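Local coordinates for protein sulfite dehydrogenase (Paracoccus pantotrophus, PDB 2XTS) that oxidises protein-bound sulfane sulfur as the molybdenum-cofactor subunit of sulfane dehydrogenase SoxCD, in a complex with a heme-carrying cytochrome chain, at residues M262-S266 with G349-P353; T311-T316 with R326-D330; G372-W376 with N386-A390. All coordinates share one frame; numbering follows the deposited sequence.

Interaction 1: M262-S266 with G349-P353; sequences MDAKS and GYVQP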
ATOM      1  N   MET A 262     -13.440  18.172  -6.247  1.00  7.08           N
ATOM      2  CA  MET A 262     -14.242  16.985  -6.487  1.00  7.30           C
ATOM      3  C   MET A 262     -15.264  16.863  -5.346  1.00  7.68           C
ATOM      4  O   MET A 262     -14.906  16.811  -4.173  1.00  8.89           O
ATOM      5  CB  MET A 262     -13.342  15.750  -6.574  1.00  7.45           C
ATOM      6  CG  MET A 262     -12.278  15.821  -7.649  1.00  7.74           C
ATOM      7  SD  MET A 262     -12.964  16.037  -9.314  1.00  8.63           S
ATOM      8  CE  MET A 262     -13.575  14.388  -9.657  1.00  9.64           C
ATOM      9  N   ASP A 263     -16.542  16.780  -5.686  1.00  7.42           N
ATOM     10  CA  ASP A 263     -17.596  16.766  -4.676  1.00  7.17           C
ATOM     11  C   ASP A 263     -17.840  15.362  -4.088  1.00  7.24           C
ATOM     12  O   ASP A 263     -17.415  14.339  -4.643  1.00  8.26           O
ATOM     13  CB  ASP A 263     -18.892  17.318  -5.281  1.00  7.37           C
ATOM     14  CG  ASP A 263     -18.803  18.791  -5.656  1.00  8.73           C
ATOM     15  OD1 ASP A 263     -18.095  19.562  -4.978  1.00  9.37           O
ATOM     16  OD2 ASP A 263     -19.476  19.169  -6.634  1.00  8.45           O
ATOM     17  N   ALA A 264     -18.565  15.323  -2.970  1.00  7.33           N
ATOM     18  CA  ALA A 264     -18.832  14.074  -2.263  1.00  7.08           C
ATOM     19  C   ALA A 264     -19.455  13.043  -3.174  1.00  6.91           C
ATOM     20  O   ALA A 264     -20.381  13.331  -3.934  1.00  7.61           O
ATOM     21  CB  ALA A 264     -19.724  14.316  -1.046  1.00  7.99           C
ATOM     22  N   LYS A 265     -18.959  11.813  -3.052  1.00  6.90           N
ATOM     23  CA  LYS A 265     -19.303  10.766  -3.964  1.00  6.72           C
ATOM     24  C   LYS A 265     -19.178   9.422  -3.253  1.00  5.94           C
ATOM     25  O   LYS A 265     -18.475   9.290  -2.266  1.00  6.59           O
ATOM     26  CB  LYS A 265     -18.335  10.837  -5.150  1.00  7.13           C
ATOM     27  CG  LYS A 265     -18.681   9.994  -6.338  1.00  6.90           C
ATOM     28  CD  LYS A 265     -17.849  10.425  -7.533  1.00  7.54           C
ATOM     29  CE  LYS A 265     -17.989   9.498  -8.709  1.00  8.86           C
ATOM     30  NZ  LYS A 265     -17.296  10.019  -9.927  1.00  8.53           N
ATOM     31  N   SER A 266     -19.828   8.414  -3.794  1.00  6.17           N
ATOM     32  CA  SER A 266     -19.726   7.058  -3.277  1.00  6.99           C
ATOM     33  C   SER A 266     -20.111   6.053  -4.317  1.00  6.72           C
ATOM     34  O   SER A 266     -20.814   6.357  -5.278  1.00  7.31           O
ATOM     35  CB  SER A 266     -20.622   6.835  -2.061  1.00  7.31           C
ATOM     36  OG  SER A 266     -21.992   6.820  -2.402  1.00  8.20           O
ATOM     37  N   GLY A 349     -22.031  19.235   5.184  1.00 10.29           N
ATOM     38  CA  GLY A 349     -23.471  18.980   5.099  1.00 10.41           C
ATOM     39  C   GLY A 349     -23.928  18.597   3.698  1.00 10.05           C
ATOM     40  O   GLY A 349     -25.067  18.248   3.486  1.00 10.51           O
ATOM     41  N   TYR A 350     -23.034  18.676   2.726  1.00  9.49           N
ATOM     42  CA  TYR A 350     -23.327  18.267   1.355  1.00  8.77           C
ATOM     43  C   TYR A 350     -23.690  16.782   1.291  1.00  9.24           C
ATOM     44  O   TYR A 350     -22.938  15.928   1.799  1.00  9.42           O
ATOM     45  CB  TYR A 350     -22.107  18.575   0.479  1.00  8.67           C
ATOM     46  CG  TYR A 350     -22.262  18.269  -0.988  1.00  7.91           C
ATOM     47  CD1 TYR A 350     -22.148  16.972  -1.466  1.00  7.69           C
ATOM     48  CD2 TYR A 350     -22.436  19.285  -1.917  1.00  8.87           C
ATOM     49  CE1 TYR A 350     -22.263  16.694  -2.815  1.00  7.34           C
ATOM     50  CE2 TYR A 350     -22.532  19.025  -3.269  1.00  8.77           C
ATOM     51  CZ  TYR A 350     -22.437  17.726  -3.716  1.00  7.32           C
ATOM     52  OH  TYR A 350     -22.532  17.426  -5.073  1.00  7.81           O
ATOM     53  N   VAL A 351     -24.800  16.508   0.619  1.00  9.30           N
ATOM     54  CA  VAL A 351     -25.335  15.182   0.398  1.00  9.35           C
ATOM     55  C   VAL A 351     -25.213  14.860  -1.090  1.00  8.79           C
ATOM     56  O   VAL A 351     -25.703  15.598  -1.952  1.00  9.31           O
ATOM     57  CB  VAL A 351     -26.800  15.084   0.809  1.00  9.92           C
ATOM     58  CG1 VAL A 351     -27.316  13.665   0.581  1.00 11.96           C
ATOM     59  CG2 VAL A 351     -26.971  15.544   2.268  1.00 11.01           C
ATOM     60  N   GLN A 352     -24.524  13.767  -1.389  1.00  8.40           N
ATOM     61  CA  GLN A 352     -24.373  13.307  -2.757  1.00  7.45           C
ATOM     62  C   GLN A 352     -25.708  13.327  -3.509  1.00  7.89           C
ATOM     63  O   GLN A 352     -26.658  12.695  -3.086  1.00  8.42           O
ATOM     64  CB  GLN A 352     -23.782  11.894  -2.762  1.00  7.72           C
ATOM     65  CG  GLN A 352     -23.393  11.397  -4.128  1.00  8.20           C
ATOM     66  CD  GLN A 352     -22.997   9.925  -4.126  1.00  7.43           C
ATOM     67  OE1 GLN A 352     -22.962   9.281  -3.080  1.00  7.36           O
ATOM     68  NE2 GLN A 352     -22.681   9.388  -5.300  1.00  8.60           N
ATOM     69  N   PRO A 353     -25.749  13.998  -4.676  1.00  7.26           N
ATOM     70  CA  PRO A 353     -26.992  14.116  -5.425  1.00  7.03           C
ATOM     71  C   PRO A 353     -27.260  12.923  -6.332  1.00  8.31           C
ATOM     72  O   PRO A 353     -26.332  12.186  -6.696  1.00  8.72           O
ATOM     73  CB  PRO A 353     -26.756  15.368  -6.280  1.00  7.49           C
ATOM     74  CG  PRO A 353     -25.303  15.339  -6.569  1.00  7.86           C
ATOM     75  CD  PRO A 353     -24.698  14.852  -5.263  1.00  7.73           C
TER
HETATM   76  O   HOH W   1     -22.220  19.670  -6.416  1.00  8.92           O
HETATM   77  O   HOH W   2     -23.576   6.295  -5.339  1.00 10.44           O
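With CG trans to the backbone nitrogen (chi1 -171°) and the rest of its chain extended, Gln352 reaches straight to Ser266, whose OG stands between its own backbone N and carbonyl carbon (chi1 70°). The hydroxyl donates to the amide oxygen, Ser266 OG to Gln352 OE1 at 2.7 Å, arriving in the carbonyl plane on a lone pair. That oxygen also accepts from the backbone N of Ala344, and Gln352 NE2 is taken up by the carbonyl of Asn371, so both ends of the amide are fixed and its rotation is set. This joins the start of the outer strand 265-270 to the loop that follows strand 338-346, within the Mo-co dimerisation domain, a member of the immunoglobulin-like E-set clan. Farther along, Tyr350 lays its ring obliquely against the methyl of Ala264, with Ala264 CB 3.6 Å from Tyr350 CD1. At the ring's far end, water 1 lies in the ring plane; it accepts from Tyr350 OH at 2.6 Å and donates to Asp263 OD2 at 2.8 Å. Asn371 also bonds to the phenol, while Asp263 forms a salt bridge to Arg151 and a hydrogen bond to Tyr156 of the cytochrome chain.

Interaction 2: T311-T316 with R326-D330; sequences TTARIT and RFHLD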
ATOM      1  N   THR A 311     -30.820   3.375   4.973  1.00 10.74           N
ATOM      2  CA  THR A 311     -30.237   2.921   6.241  1.00 11.21           C
ATOM      3  C   THR A 311     -28.791   3.411   6.288  1.00 10.67           C
ATOM      4  O   THR A 311     -28.035   3.242   5.329  1.00 11.05           O
ATOM      5  CB  THR A 311     -30.237   1.375   6.321  1.00 12.13           C
ATOM      6  OG1 THR A 311     -31.578   0.887   6.159  1.00 15.16           O
ATOM      7  CG2 THR A 311     -29.669   0.867   7.628  1.00 14.34           C
ATOM      8  N   THR A 312     -28.404   4.014   7.393  1.00 10.80           N
ATOM      9  CA  THR A 312     -27.045   4.494   7.560  1.00 11.43           C
ATOM     10  C   THR A 312     -26.124   3.287   7.734  1.00 10.95           C
ATOM     11  O   THR A 312     -26.356   2.421   8.562  1.00 11.83           O
ATOM     12  CB  THR A 312     -26.938   5.530   8.691  1.00 11.42           C
ATOM     13  OG1 THR A 312     -27.824   6.623   8.394  1.00 13.31           O
ATOM     14  CG2 THR A 312     -25.502   6.014   8.839  1.00 12.70           C
ATOM     15  N   ALA A 313     -25.104   3.233   6.887  1.00 10.04           N
ATOM     16  CA  ALA A 313     -24.073   2.195   6.923  1.00  9.69           C
ATOM     17  C   ALA A 313     -23.075   2.562   8.007  1.00  9.67           C
ATOM     18  O   ALA A 313     -23.171   3.626   8.634  1.00 11.98           O
ATOM     19  CB  ALA A 313     -23.371   2.106   5.550  1.00  9.86           C
ATOM     20  N   ARG A 314     -22.106   1.684   8.245  1.00  9.61           N
ATOM     21  CA  ARG A 314     -21.004   2.041   9.151  1.00  9.35           C
ATOM     22  C   ARG A 314     -19.742   2.349   8.359  1.00  9.07           C
ATOM     23  O   ARG A 314     -19.547   1.791   7.277  1.00  9.67           O
ATOM     24  CB  ARG A 314     -20.750   0.955  10.189  1.00  9.93           C
ATOM     25  CG  ARG A 314     -20.083  -0.294   9.676  1.00  9.99           C
ATOM     26  CD  ARG A 314     -19.897  -1.315  10.794  1.00 11.61           C
ATOM     27  NE  ARG A 314     -19.265  -2.523  10.274  1.00 10.51           N
ATOM     28  CZ  ARG A 314     -19.905  -3.485   9.615  1.00 10.65           C
ATOM     29  NH1 ARG A 314     -21.203  -3.393   9.354  1.00 12.72           N
ATOM     30  NH2 ARG A 314     -19.234  -4.539   9.163  1.00 11.14           N
ATOM     31  N   ILE A 315     -18.956   3.281   8.878  1.00  8.78           N
ATOM     32  CA  ILE A 315     -17.619   3.577   8.387  0.50  8.65           C
ATOM     33  C   ILE A 315     -16.679   2.568   9.011  1.00  9.44           C
ATOM     34  O   ILE A 315     -16.646   2.438  10.239  1.00 10.93           O
ATOM     35  CB  ILE A 315     -17.169   4.986   8.835  0.50  8.64           C
ATOM     36  CG1 ILE A 315     -18.091   6.039   8.219  0.50 10.72           C
ATOM     37  CG2 ILE A 315     -15.686   5.218   8.517  0.50  7.65           C
ATOM     38  CD1 ILE A 315     -18.515   5.717   6.825  0.50 12.68           C
ATOM     39  N   THR A 316     -15.944   1.846   8.172  1.00  8.65           N
ATOM     40  CA  THR A 316     -14.936   0.881   8.614  1.00  8.92           C
ATOM     41  C   THR A 316     -13.572   1.519   8.486  1.00  8.75           C
ATOM     42  O   THR A 316     -13.095   1.769   7.388  1.00  9.78           O
ATOM     43  CB  THR A 316     -15.064  -0.397   7.789  1.00  9.06           C
ATOM     44  OG1 THR A 316     -16.336  -0.974   8.102  1.00 10.55           O
ATOM     45  CG2 THR A 316     -13.981  -1.406   8.104  1.00 11.02           C
ATOM     46  N   ARG A 326     -14.045   3.661   3.583  1.00  7.18           N
ATOM     47  CA  ARG A 326     -14.734   2.393   3.388  1.00  6.46           C
ATOM     48  C   ARG A 326     -15.980   2.344   4.228  1.00  6.58           C
ATOM     49  O   ARG A 326     -15.939   2.706   5.386  1.00  8.20           O
ATOM     50  CB  ARG A 326     -13.801   1.265   3.794  1.00  7.16           C
ATOM     51  CG  ARG A 326     -14.392  -0.145   3.696  1.00  6.62           C
ATOM     52  CD  ARG A 326     -14.845  -0.590   2.302  1.00  6.86           C
ATOM     53  NE  ARG A 326     -13.762  -0.469   1.325  1.00  6.82           N
ATOM     54  CZ  ARG A 326     -13.856  -0.789   0.041  1.00  7.32           C
ATOM     55  NH1 ARG A 326     -14.989  -1.248  -0.471  1.00  7.98           N
ATOM     56  NH2 ARG A 326     -12.823  -0.591  -0.761  1.00  7.84           N
ATOM     57  N   PHE A 327     -17.090   1.905   3.638  1.00  6.83           N
ATOM     58  CA  PHE A 327     -18.327   1.666   4.390  1.00  6.91           C
ATOM     59  C   PHE A 327     -18.847   0.268   4.171  1.00  7.07           C
ATOM     60  O   PHE A 327     -18.583  -0.366   3.144  1.00  7.71           O
ATOM     61  CB  PHE A 327     -19.440   2.691   4.057  1.00  7.16           C
ATOM     62  CG  PHE A 327     -19.984   2.604   2.650  1.00  7.31           C
ATOM     63  CD1 PHE A 327     -21.064   1.779   2.349  1.00  8.55           C
ATOM     64  CD2 PHE A 327     -19.432   3.359   1.626  1.00  7.56           C
ATOM     65  CE1 PHE A 327     -21.557   1.705   1.053  1.00  8.60           C
ATOM     66  CE2 PHE A 327     -19.934   3.292   0.321  1.00  7.90           C
ATOM     67  CZ  PHE A 327     -20.985   2.472   0.036  1.00  9.09           C
ATOM     68  N   HIS A 328     -19.600  -0.213   5.161  1.00  7.67           N
ATOM     69  CA  HIS A 328     -20.215  -1.530   5.111  1.00  7.45           C
ATOM     70  C   HIS A 328     -21.625  -1.495   5.653  1.00  8.05           C
ATOM     71  O   HIS A 328     -21.926  -0.754   6.586  1.00  8.85           O
ATOM     72  CB  HIS A 328     -19.468  -2.558   5.948  1.00  8.10           C
ATOM     73  CG  HIS A 328     -18.094  -2.863   5.454  1.00  8.17           C
ATOM     74  ND1 HIS A 328     -17.822  -3.652   4.356  1.00 11.22           N
ATOM     75  CD2 HIS A 328     -16.894  -2.495   5.955  1.00  7.76           C
ATOM     76  CE1 HIS A 328     -16.509  -3.718   4.184  1.00  6.56           C
ATOM     77  NE2 HIS A 328     -15.927  -3.023   5.141  1.00 11.42           N
ATOM     78  N   LEU A 329     -22.472  -2.332   5.068  1.00  8.45           N
ATOM     79  CA  LEU A 329     -23.792  -2.627   5.620  1.00  8.87           C
ATOM     80  C   LEU A 329     -24.020  -4.108   5.426  1.00  8.72           C
ATOM     81  O   LEU A 329     -23.917  -4.622   4.314  1.00 10.22           O
ATOM     82  CB  LEU A 329     -24.915  -1.824   4.940  1.00  9.64           C
ATOM     83  CG  LEU A 329     -26.336  -2.012   5.502  1.00 10.04           C
ATOM     84  CD1 LEU A 329     -26.486  -1.266   6.824  1.00 14.25           C
ATOM     85  CD2 LEU A 329     -27.436  -1.600   4.545  1.00 12.65           C
ATOM     86  N   ASP A 330     -24.290  -4.807   6.531  1.00  9.55           N
ATOM     87  CA  ASP A 330     -24.567  -6.221   6.481  1.00 10.25           C
ATOM     88  C   ASP A 330     -26.058  -6.432   6.435  1.00 10.87           C
ATOM     89  O   ASP A 330     -26.781  -5.891   7.267  1.00 12.94           O
ATOM     90  CB  ASP A 330     -23.925  -6.884   7.685  1.00 10.71           C
ATOM     91  CG  ASP A 330     -22.412  -6.696   7.686  1.00 12.30           C
ATOM     92  OD1 ASP A 330     -21.786  -7.195   6.727  1.00 14.33           O
ATOM     93  OD2 ASP A 330     -21.854  -6.084   8.637  1.00 15.27           O
TER
HETATM   94  O   HOH W   3     -19.264  -6.128   6.622  1.00 12.65           O
HETATM   95  O   HOH W   4     -12.396   4.003   5.963  1.00  9.72           O
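Arg314 and His328 face each other as an antiparallel hydrogen-bonded pair, and their two backbone bonds fix the register: Arg314 N to His328 O at 3.0 Å, and His328 N to Arg314 O at 2.9 Å. Close packing gathers on the face that carries Phe327. The methyl of Ala313 meets its ring obliquely, with Ala313 CB 4.0 Å from Phe327 CD1, and Ala313 also lies beside the CB of Leu329; Val300 and Val302 of the neighbouring strand 297-303 cover Phe327 further. The other face is covered by the second subunit, but toward its rim, where Arg314 and Asp330 are only partly buried, a salt bridge takes over. Arg314 sends CG between its backbone N and carbonyl carbon (chi1 73°) and then runs out extended, which places the guanidinium over the CB of His328 and beside Asp330. In the salt bridge it grips one oxygen of the carboxylate end-on with two nitrogens, Arg314 NH1 at 2.9 Å and Arg314 NH2 at 3.1 Å from Asp330 OD2, the two planes turned 35° apart. NH1 comes from above the carboxylate plane, whereas NH2 uses the syn side. The other oxygen, Asp330 OD1, takes a bond from water 3, and Arg314 NH2 gives one to the carbonyl of Arg111 of the second subunit. Looser still is the end at Thr311, which is exposed and merely touches Leu329, Thr311 CG2 lying 3.9 Å from Leu329 CD1. The Thr316 end is buried: Thr316 N bonds to Arg326 O, and water 4 bridges the strands, donating to Thr316 O at 2.7 Å and accepting from Arg326 N. The whole forms a beta hairpin in the immunoglobulin-like sheet of the Mo-co dimerisation domain, with one face set against the partner subunit, consistent with the dimerising role for which that domain is named.

Interaction 3: G372-W376 with N386-A390; sequences GIQTW and NVEIA. With GOL (glycerol), chain H.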
ATOM      1  N   GLY A 372     -23.005  11.678  -9.353  1.00  7.79           N
ATOM      2  CA  GLY A 372     -24.353  11.191  -9.116  1.00  8.26           C
ATOM      3  C   GLY A 372     -24.400   9.811  -8.468  1.00  8.83           C
ATOM      4  O   GLY A 372     -23.532   8.968  -8.652  1.00  9.82           O
ATOM      5  N   ILE A 373     -25.459   9.580  -7.699  1.00  8.25           N
ATOM      6  CA  ILE A 373     -25.704   8.299  -7.056  1.00  8.18           C
ATOM      7  C   ILE A 373     -25.794   7.207  -8.098  1.00  8.34           C
ATOM      8  O   ILE A 373     -26.527   7.317  -9.071  1.00  9.90           O
ATOM      9  CB  ILE A 373     -27.003   8.356  -6.199  1.00  8.69           C
ATOM     10  CG1 ILE A 373     -26.807   9.262  -4.980  1.00  9.38           C
ATOM     11  CG2 ILE A 373     -27.502   6.992  -5.767  1.00  9.11           C
ATOM     12  CD1 ILE A 373     -28.121   9.618  -4.267  1.00  9.03           C
ATOM     13  N   GLN A 374     -25.039   6.139  -7.870  1.00  8.59           N
ATOM     14  CA  GLN A 374     -25.038   4.948  -8.702  1.00  9.15           C
ATOM     15  C   GLN A 374     -26.082   3.947  -8.203  1.00  9.11           C
ATOM     16  O   GLN A 374     -26.223   3.745  -6.996  1.00 12.20           O
ATOM     17  CB  GLN A 374     -23.643   4.292  -8.625  1.00  9.23           C
ATOM     18  CG  GLN A 374     -23.529   2.981  -9.392  1.00  8.98           C
ATOM     19  CD  GLN A 374     -23.684   3.132 -10.896  1.00  9.02           C
ATOM     20  OE1 GLN A 374     -24.575   2.536 -11.536  1.00 11.36           O
ATOM     21  NE2 GLN A 374     -22.845   3.940 -11.470  1.00  9.65           N
ATOM     22  N   THR A 375     -26.802   3.321  -9.124  1.00  8.74           N
ATOM     23  CA  THR A 375     -27.776   2.289  -8.806  1.00  8.57           C
ATOM     24  C   THR A 375     -27.312   0.960  -9.378  1.00  8.34           C
ATOM     25  O   THR A 375     -26.898   0.882 -10.544  1.00  8.35           O
ATOM     26  CB  THR A 375     -29.124   2.612  -9.438  1.00  9.47           C
ATOM     27  OG1 THR A 375     -29.532   3.932  -9.054  1.00 10.47           O
ATOM     28  CG2 THR A 375     -30.213   1.616  -9.025  1.00 10.67           C
ATOM     29  N   TRP A 376     -27.389  -0.090  -8.564  1.00  8.22           N
ATOM     30  CA  TRP A 376     -27.211  -1.457  -9.052  1.00  7.95           C
ATOM     31  C   TRP A 376     -28.533  -2.219  -8.966  1.00  8.52           C
ATOM     32  O   TRP A 376     -29.171  -2.267  -7.899  1.00  9.31           O
ATOM     33  CB  TRP A 376     -26.209  -2.274  -8.224  1.00  8.08           C
ATOM     34  CG  TRP A 376     -24.831  -1.725  -8.103  1.00  7.84           C
ATOM     35  CD1 TRP A 376     -24.131  -1.634  -6.938  1.00  7.95           C
ATOM     36  CD2 TRP A 376     -23.954  -1.208  -9.135  1.00  7.28           C
ATOM     37  NE1 TRP A 376     -22.893  -1.108  -7.169  1.00  8.68           N
ATOM     38  CE2 TRP A 376     -22.755  -0.841  -8.504  1.00  7.13           C
ATOM     39  CE3 TRP A 376     -24.051  -1.064 -10.522  1.00  8.09           C
ATOM     40  CZ2 TRP A 376     -21.692  -0.291  -9.200  1.00  7.65           C
ATOM     41  CZ3 TRP A 376     -22.990  -0.534 -11.214  1.00  9.02           C
ATOM     42  CH2 TRP A 376     -21.834  -0.152 -10.559  1.00  8.13           C
ATOM     43  N   ASN A 386     -25.681  -2.343 -13.958  1.00  8.02           N
ATOM     44  CA  ASN A 386     -25.679  -0.898 -13.995  1.00  7.87           C
ATOM     45  C   ASN A 386     -26.943  -0.430 -14.709  1.00  8.28           C
ATOM     46  O   ASN A 386     -27.165  -0.788 -15.877  1.00  8.72           O
ATOM     47  CB  ASN A 386     -24.464  -0.420 -14.788  1.00  7.68           C
ATOM     48  CG  ASN A 386     -24.418   1.084 -14.951  1.00  7.68           C
ATOM     49  OD1 ASN A 386     -25.137   1.816 -14.270  1.00  9.40           O
ATOM     50  ND2 ASN A 386     -23.622   1.545 -15.907  1.00  8.27           N
ATOM     51  N   VAL A 387     -27.796   0.287 -13.984  1.00  8.25           N
ATOM     52  CA  VAL A 387     -29.041   0.836 -14.501  1.00  8.84           C
ATOM     53  C   VAL A 387     -29.199   2.278 -14.091  1.00  9.19           C
ATOM     54  O   VAL A 387     -28.573   2.710 -13.148  1.00 10.52           O
ATOM     55  CB  VAL A 387     -30.285   0.029 -14.012  1.00  9.27           C
ATOM     56  CG1 VAL A 387     -30.177  -1.423 -14.455  1.00 10.35           C
ATOM     57  CG2 VAL A 387     -30.482   0.136 -12.526  1.00 10.48           C
ATOM     58  N   GLU A 388     -30.058   3.012 -14.805  1.00  8.71           N
ATOM     59  CA  GLU A 388     -30.688   4.230 -14.273  1.00  9.19           C
ATOM     60  C   GLU A 388     -32.118   3.895 -13.932  1.00  9.35           C
ATOM     61  O   GLU A 388     -32.719   3.025 -14.566  1.00  9.65           O
ATOM     62  CB  GLU A 388     -30.692   5.391 -15.265  1.00  9.86           C
ATOM     63  CG  GLU A 388     -29.329   5.922 -15.570  1.00 11.03           C
ATOM     64  CD  GLU A 388     -29.337   7.262 -16.282  1.00 12.70           C
ATOM     65  OE1 GLU A 388     -30.403   7.730 -16.731  1.00 14.10           O
ATOM     66  OE2 GLU A 388     -28.264   7.873 -16.443  1.00 15.26           O
ATOM     67  N   ILE A 389     -32.646   4.598 -12.946  1.00  9.82           N
ATOM     68  CA  ILE A 389     -34.042   4.493 -12.579  1.00 11.13           C
ATOM     69  C   ILE A 389     -34.651   5.894 -12.509  1.00 12.49           C
ATOM     70  O   ILE A 389     -33.963   6.878 -12.256  1.00 12.79           O
ATOM     71  CB  ILE A 389     -34.250   3.740 -11.241  1.00 11.52           C
ATOM     72  CG1 ILE A 389     -33.485   4.398 -10.093  1.00 11.45           C
ATOM     73  CG2 ILE A 389     -33.919   2.263 -11.413  1.00 12.52           C
ATOM     74  CD1 ILE A 389     -33.844   3.776  -8.736  1.00 11.20           C
ATOM     75  N   ALA A 390     -35.954   5.969 -12.753  1.00 14.02           N
ATOM     76  CA  ALA A 390     -36.672   7.250 -12.715  1.00 15.50           C
ATOM     77  C   ALA A 390     -38.157   7.021 -12.493  1.00 16.69           C
ATOM     78  O   ALA A 390     -38.913   7.995 -12.367  1.00 18.76           O
ATOM     79  CB  ALA A 390     -36.465   8.036 -14.019  1.00 16.44           C
ATOM     80  OXT ALA A 390     -38.636   5.893 -12.484  1.00 17.70           O
TER
HETATM   81  C1  GOL H1432     -30.038   8.072  -9.390  1.00  4.77           C
HETATM   82  O1  GOL H1432     -28.770   8.763  -9.444  1.00  4.05           O
HETATM   83  C2  GOL H1432     -31.020   8.356 -10.550  1.00  5.43           C
HETATM   84  O2  GOL H1432     -31.189   9.750 -10.800  1.00  5.01           O
HETATM   85  C3  GOL H1432     -30.561   7.706 -11.849  1.00  5.74           C
HETATM   86  O3  GOL H1432     -30.580   6.312 -11.747  1.00  5.29           O
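Trp376 and Asn386 pair side by side across the two strands, and the first kind of contact is van der Waals packing at the edge of the indole. The ring is met near its plane by the backbone of Asn386, Trp376 CE3 lying 3.8 Å from Asn386 CA, while Trp376 CZ3 is 3.9 Å from Asn386 CB. In Trp376, chi1 of -58° sets CG anti to the carbonyl carbon, and chi2 of 133° then turns the six-membered ring toward Asn386. One face of the indole is covered by the CG of Gln374, 3.7 Å above the ring plane and offset toward the rim, and NE1 finds its acceptor in the carbonyl of Ile268. Purely apolar contact is modest: Thr375 CG2 rests 3.8 Å from Val387 CG2, while the hydroxyl of Thr375 turns to Gln341 and passes near the CG1 of Ile389. Among polar groups, the amides of Gln374 and Asn386 lie close together with their planes 72° apart, and Asn386 ND2 is held by the carbonyl of Leu133 and the carboxylate of Glu127. Were Gln374 cut back to an alanine, part of the indole face would probably be uncovered and the side-chain oxygen of Asn386 would lose the amide beside it. A fourth kind is mediated by glycerol, probably left from the crystallisation liquor. Its O1 donates to Ile373 O at 2.7 Å, its O3 accepts from Ile389 N at 2.9 Å, and the backbone nitrogens of Lys355 and Asp356 bind it too, so it spans the place where the strands diverge. The two segments belong to a C-terminal beta hairpin whose last strand, 384-389, pairs antiparallel with a strand of the cytochrome chain, an intermolecular extension of the sheet.

Overall arrangement
All three contacts reach the same antiparallel sheet, yet at different places in it. Interaction 1 is buried and fastens the first strand to a loop through a fixed amide and a water-bridged phenol. Interaction 2, nested in sequence within the loop that interaction 1 closes, is a partly exposed hairpin carried by backbone bonds and a salt bridge at the subunit interface. Interaction 3 is buried again but is built on indole-edge and methyl packing, with a glycerol, probably from the crystallisation liquor, bound where its strands part. Interactions 1 and 3 touch, with Ile373 N 2.9 Å from Pro353 O, a probable hydrogen bond, and both border the cytochrome chain; interaction 2 lies about 8 Å from interaction 3 between nearest atoms.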